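Local coordinates for protein endo-xylogalacturonan hydrolase A (Aspergillus tubingensis, PDB 4C2L) that hydrolyses xylogalacturonan, the xylose-substituted galacturonan of the hairy regions of pectin, as a secreted glycoside hydrolase of family 28, at residues V284-F298 and D322-Y336. Residues are numbered along the deposited sequence; the frame is centred on the assembly and turned at random. Where two conformers were deposited one is given.
Sequences VTFNDFTVDNSDYAF and DIVVSSFSGTTSDKY. With SO4 (sulfate ion), chain I.
Phe289 and Phe328, in register on neighbouring parallel strands, point into the interior with ring planes 6° apart. They are slid so far that the rings barely overlap: Phe289 CB, rather than its ring, sits 3.5 Å above the centroid of the Phe328 ring, almost on its normal, while Phe328 CZ lies under Phe289 CG. Matching first torsions, chi1 -84° and -86°, together with similar second ones, turn the two rings alike. Val325 CG1 covers the other face of Phe328, and its second methyl, CG2, rests over the face of Phe298, 3.8 Å from the ring centroid. Flat rings and branched valines thus fill the inside of the turn.

Farther along, Tyr296 and Tyr336 form an offset stack with centroids 4.2 Å apart; Tyr296 OH lies over the Tyr336 ring and is hydrogen-bonded to Asn342 ND2. Backbone hydrogen bonds run from Val284 N to Asp322 O as far as Ser333 N to Ser294 O. At the corner, Gly330 adopts a positive phi with extended psi, a combination open to glycine, and its CA lies 3.1 Å from Val291 O.

On the outward face, Ser326 OG donates to Asn287 OD1 (2.8 Å); an amide can accept and donate at once, and Asn287 ND2 binds Thr254 and a sulfate, probably from the crystallisation liquor. Beyond the corner, the Ser333 hydroxyl likewise serves twice, donating to the anti lone pair of Asp295 OD1 (2.7 Å) and accepting from Lys335 N in an ST turn; a water links Asp295 OD2 to Lys335 NZ. Stacked like residues on successive parallel turns, here PbH1 repeats 4 and 5, are characteristic of the right-handed parallel beta-helix of family 28.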
# COMPACT_ATOMS: atom_id res chain seq x y z
N VAL A 284 -9.01 -10.42 10.49
CA VAL A 284 -8.96 -9.51 9.35
C VAL A 284 -10.33 -9.51 8.71
O VAL A 284 -10.83 -10.55 8.32
CB VAL A 284 -7.87 -9.92 8.34
CG1 VAL A 284 -7.92 -9.00 7.13
CG2 VAL A 284 -6.49 -9.87 9.01
N THR A 285 -10.92 -8.33 8.59
CA THR A 285 -12.23 -8.21 7.94
C THR A 285 -12.14 -7.33 6.69
O THR A 285 -11.58 -6.24 6.75
CB THR A 285 -13.24 -7.57 8.91
OG1 THR A 285 -13.45 -8.45 10.01
CG2 THR A 285 -14.59 -7.30 8.19
N PHE A 286 -12.71 -7.83 5.60
CA PHE A 286 -12.85 -7.10 4.36
C PHE A 286 -14.36 -6.93 4.20
O PHE A 286 -15.07 -7.92 3.96
CB PHE A 286 -12.33 -7.91 3.18
CG PHE A 286 -10.89 -8.36 3.30
CD1 PHE A 286 -10.58 -9.59 3.90
CD2 PHE A 286 -9.85 -7.61 2.75
CE1 PHE A 286 -9.26 -10.02 3.98
CE2 PHE A 286 -8.53 -8.04 2.83
CZ PHE A 286 -8.23 -9.25 3.45
N ASN A 287 -14.84 -5.71 4.35
CA ASN A 287 -16.28 -5.42 4.34
C ASN A 287 -16.69 -4.39 3.29
O ASN A 287 -15.96 -3.44 3.04
CB ASN A 287 -16.71 -4.92 5.72
CG ASN A 287 -18.20 -4.66 5.81
OD1 ASN A 287 -19.02 -5.57 5.67
ND2 ASN A 287 -18.56 -3.40 6.04
N ASP A 288 -17.86 -4.57 2.68
CA ASP A 288 -18.42 -3.53 1.80
C ASP A 288 -17.46 -3.19 0.65
O ASP A 288 -17.02 -2.04 0.51
CB ASP A 288 -18.74 -2.27 2.60
CG ASP A 288 -20.07 -2.33 3.33
OD1 ASP A 288 -20.78 -3.36 3.24
OD2 ASP A 288 -20.42 -1.33 4.00
N PHE A 289 -17.13 -4.20 -0.15
CA PHE A 289 -16.32 -4.01 -1.33
C PHE A 289 -17.18 -3.97 -2.57
O PHE A 289 -18.11 -4.78 -2.73
CB PHE A 289 -15.31 -5.14 -1.53
CG PHE A 289 -14.02 -4.96 -0.75
CD1 PHE A 289 -14.03 -4.80 0.63
CD2 PHE A 289 -12.80 -5.02 -1.41
CE1 PHE A 289 -12.84 -4.66 1.34
CE2 PHE A 289 -11.60 -4.88 -0.71
CZ PHE A 289 -11.62 -4.71 0.67
N THR A 290 -16.86 -3.03 -3.45
CA THR A 290 -17.43 -2.99 -4.78
C THR A 290 -16.35 -3.43 -5.76
O THR A 290 -15.26 -2.85 -5.80
CB THR A 290 -17.95 -1.58 -5.09
OG1 THR A 290 -18.98 -1.27 -4.15
CG2 THR A 290 -18.52 -1.50 -6.50
N VAL A 291 -16.65 -4.48 -6.50
CA VAL A 291 -15.75 -5.02 -7.49
C VAL A 291 -16.23 -4.51 -8.86
O VAL A 291 -17.38 -4.72 -9.26
CB VAL A 291 -15.75 -6.58 -7.44
CG1 VAL A 291 -14.76 -7.16 -8.45
CG2 VAL A 291 -15.43 -7.05 -6.02
N ASP A 292 -15.34 -3.80 -9.55
CA ASP A 292 -15.65 -3.26 -10.87
C ASP A 292 -14.57 -3.70 -11.84
O ASP A 292 -13.52 -3.07 -11.95
CB ASP A 292 -15.76 -1.74 -10.80
CG ASP A 292 -15.98 -1.08 -12.16
OD1 ASP A 292 -16.09 -1.80 -13.18
OD2 ASP A 292 -16.01 0.17 -12.19
N ASN A 293 -14.83 -4.81 -12.54
CA ASN A 293 -13.93 -5.31 -13.56
C ASN A 293 -12.56 -5.74 -13.00
O ASN A 293 -11.55 -5.68 -13.70
CB ASN A 293 -13.76 -4.27 -14.70
CG ASN A 293 -13.22 -4.88 -15.96
OD1 ASN A 293 -13.65 -5.94 -16.39
ND2 ASN A 293 -12.24 -4.20 -16.58
N SER A 294 -12.53 -6.18 -11.75
CA SER A 294 -11.31 -6.76 -11.17
C SER A 294 -11.24 -8.25 -11.51
O SER A 294 -12.28 -8.89 -11.68
CB SER A 294 -11.28 -6.52 -9.67
OG SER A 294 -11.13 -5.13 -9.43
N ASP A 295 -10.05 -8.82 -11.62
CA ASP A 295 -9.94 -10.20 -12.12
C ASP A 295 -10.50 -11.25 -11.15
O ASP A 295 -11.16 -12.20 -11.58
CB ASP A 295 -8.52 -10.54 -12.55
CG ASP A 295 -7.99 -9.60 -13.62
OD1 ASP A 295 -8.78 -9.14 -14.48
OD2 ASP A 295 -6.77 -9.31 -13.59
N TYR A 296 -10.22 -11.09 -9.87
CA TYR A 296 -10.86 -11.88 -8.82
C TYR A 296 -11.43 -10.92 -7.79
O TYR A 296 -10.86 -9.86 -7.53
CB TYR A 296 -9.84 -12.76 -8.09
CG TYR A 296 -9.30 -13.96 -8.83
CD1 TYR A 296 -10.16 -14.88 -9.45
CD2 TYR A 296 -7.93 -14.23 -8.82
CE1 TYR A 296 -9.65 -16.00 -10.09
CE2 TYR A 296 -7.42 -15.35 -9.46
CZ TYR A 296 -8.29 -16.23 -10.08
OH TYR A 296 -7.76 -17.34 -10.72
N ALA A 297 -12.54 -11.32 -7.17
CA ALA A 297 -13.08 -10.59 -6.06
C ALA A 297 -12.24 -10.86 -4.82
O ALA A 297 -11.99 -9.96 -4.01
CB ALA A 297 -14.52 -11.00 -5.81
N PHE A 298 -11.84 -12.11 -4.64
CA PHE A 298 -11.00 -12.48 -3.49
C PHE A 298 -10.06 -13.60 -3.85
O PHE A 298 -10.40 -14.48 -4.65
CB PHE A 298 -11.86 -12.87 -2.28
CG PHE A 298 -11.12 -12.78 -0.97
CD1 PHE A 298 -11.02 -11.56 -0.31
CD2 PHE A 298 -10.50 -13.90 -0.42
CE1 PHE A 298 -10.31 -11.46 0.89
CE2 PHE A 298 -9.81 -13.80 0.78
CZ PHE A 298 -9.70 -12.58 1.43
N ASP A 322 -10.30 -16.17 11.90
CA ASP A 322 -11.22 -15.03 11.99
C ASP A 322 -11.01 -14.07 10.82
O ASP A 322 -10.88 -12.84 11.01
CB ASP A 322 -11.09 -14.32 13.34
CG ASP A 322 -11.64 -15.15 14.48
OD1 ASP A 322 -12.80 -15.61 14.37
OD2 ASP A 322 -10.93 -15.35 15.48
N ILE A 323 -10.97 -14.64 9.63
CA ILE A 323 -10.94 -13.85 8.39
C ILE A 323 -12.39 -13.72 7.95
O ILE A 323 -13.10 -14.72 7.84
CB ILE A 323 -10.12 -14.51 7.27
CG1 ILE A 323 -8.75 -15.01 7.78
CG2 ILE A 323 -10.00 -13.56 6.06
CD1 ILE A 323 -7.83 -13.95 8.36
N VAL A 324 -12.83 -12.49 7.75
CA VAL A 324 -14.23 -12.25 7.38
C VAL A 324 -14.27 -11.48 6.07
O VAL A 324 -13.59 -10.46 5.91
CB VAL A 324 -14.97 -11.47 8.48
CG1 VAL A 324 -16.38 -11.08 8.01
CG2 VAL A 324 -15.02 -12.30 9.77
N VAL A 325 -15.06 -11.99 5.13
CA VAL A 325 -15.25 -11.35 3.83
C VAL A 325 -16.76 -11.12 3.78
O VAL A 325 -17.53 -12.10 3.72
CB VAL A 325 -14.77 -12.25 2.68
CG1 VAL A 325 -15.14 -11.71 1.30
CG2 VAL A 325 -13.26 -12.48 2.76
N SER A 326 -17.18 -9.87 3.84
CA SER A 326 -18.61 -9.56 3.93
C SER A 326 -19.04 -8.44 2.99
O SER A 326 -18.32 -7.45 2.83
CB SER A 326 -19.00 -9.21 5.37
OG SER A 326 -18.18 -8.18 5.92
N SER A 327 -20.21 -8.62 2.37
CA SER A 327 -20.82 -7.60 1.52
C SER A 327 -19.92 -7.21 0.37
O SER A 327 -19.46 -6.07 0.30
CB SER A 327 -21.20 -6.36 2.34
OG SER A 327 -22.21 -6.66 3.28
N PHE A 328 -19.63 -8.17 -0.51
CA PHE A 328 -18.93 -7.89 -1.75
C PHE A 328 -19.96 -7.88 -2.87
O PHE A 328 -20.79 -8.79 -2.97
CB PHE A 328 -17.88 -8.96 -2.05
CG PHE A 328 -16.54 -8.73 -1.40
CD1 PHE A 328 -16.44 -8.41 -0.05
CD2 PHE A 328 -15.37 -8.88 -2.15
CE1 PHE A 328 -15.19 -8.22 0.54
CE2 PHE A 328 -14.12 -8.69 -1.56
CZ PHE A 328 -14.03 -8.36 -0.22
N SER A 329 -19.89 -6.87 -3.72
CA SER A 329 -20.77 -6.83 -4.88
C SER A 329 -20.02 -6.41 -6.13
O SER A 329 -18.85 -6.00 -6.06
CB SER A 329 -21.96 -5.90 -4.61
OG SER A 329 -21.51 -4.58 -4.35
N GLY A 330 -20.68 -6.53 -7.27
CA GLY A 330 -20.11 -6.11 -8.53
C GLY A 330 -19.82 -7.25 -9.48
O GLY A 330 -20.34 -8.36 -9.32
N THR A 331 -18.98 -6.95 -10.47
CA THR A 331 -18.73 -7.83 -11.59
C THR A 331 -17.24 -7.91 -11.80
O THR A 331 -16.56 -6.87 -11.85
CB THR A 331 -19.40 -7.28 -12.88
OG1 THR A 331 -20.76 -6.91 -12.58
CG2 THR A 331 -19.41 -8.32 -13.98
N THR A 332 -16.73 -9.13 -11.95
CA THR A 332 -15.33 -9.34 -12.28
C THR A 332 -15.08 -9.10 -13.77
O THR A 332 -16.02 -8.87 -14.54
CB THR A 332 -14.84 -10.74 -11.89
OG1 THR A 332 -15.72 -11.74 -12.44
CG2 THR A 332 -14.78 -10.90 -10.35
N SER A 333 -13.82 -9.17 -14.17
CA SER A 333 -13.41 -9.06 -15.56
C SER A 333 -13.68 -10.36 -16.32
O SER A 333 -14.07 -11.37 -15.72
CB SER A 333 -11.92 -8.75 -15.63
OG SER A 333 -11.17 -9.91 -15.33
N ASP A 334 -13.43 -10.33 -17.63
CA ASP A 334 -13.50 -11.52 -18.49
C ASP A 334 -12.42 -12.54 -18.18
O ASP A 334 -12.55 -13.70 -18.55
CB ASP A 334 -13.32 -11.12 -19.96
CG ASP A 334 -14.46 -10.29 -20.49
OD1 ASP A 334 -15.61 -10.47 -20.05
OD2 ASP A 334 -14.19 -9.45 -21.38
N LYS A 335 -11.34 -12.11 -17.52
CA LYS A 335 -10.12 -12.89 -17.51
C LYS A 335 -10.29 -14.32 -17.00
O LYS A 335 -9.82 -15.26 -17.63
CB LYS A 335 -9.03 -12.19 -16.70
CG LYS A 335 -7.72 -12.95 -16.73
CD LYS A 335 -6.62 -12.19 -16.02
CE LYS A 335 -5.30 -12.92 -16.21
NZ LYS A 335 -4.22 -12.15 -15.54
N TYR A 336 -10.94 -14.47 -15.84
CA TYR A 336 -11.07 -15.80 -15.22
C TYR A 336 -12.49 -16.34 -15.25
O TYR A 336 -12.75 -17.44 -14.75
CB TYR A 336 -10.56 -15.77 -13.78
CG TYR A 336 -9.09 -15.46 -13.66
CD1 TYR A 336 -8.13 -16.30 -14.23
CD2 TYR A 336 -8.65 -14.33 -12.96
CE1 TYR A 336 -6.77 -16.02 -14.11
CE2 TYR A 336 -7.30 -14.05 -12.83
CZ TYR A 336 -6.37 -14.89 -13.40
OH TYR A 336 -5.03 -14.60 -13.27
S SO4 I . -22.65 -2.22 6.48
O1 SO4 I . -23.04 -1.82 5.11
O2 SO4 I . -23.34 -3.48 6.84
O3 SO4 I . -23.04 -1.16 7.44
O4 SO4 I . -21.18 -2.41 6.55
O HOH W 1 -12.46 -10.58 11.52
O HOH W 2 -20.79 -4.12 -1.73
O HOH W 3 -13.27 -7.62 -18.67
O HOH W 4 -16.55 -6.59 -15.78
O HOH W 5 -11.95 -12.58 -14.10
O HOH W 6 -4.80 -11.00 -12.95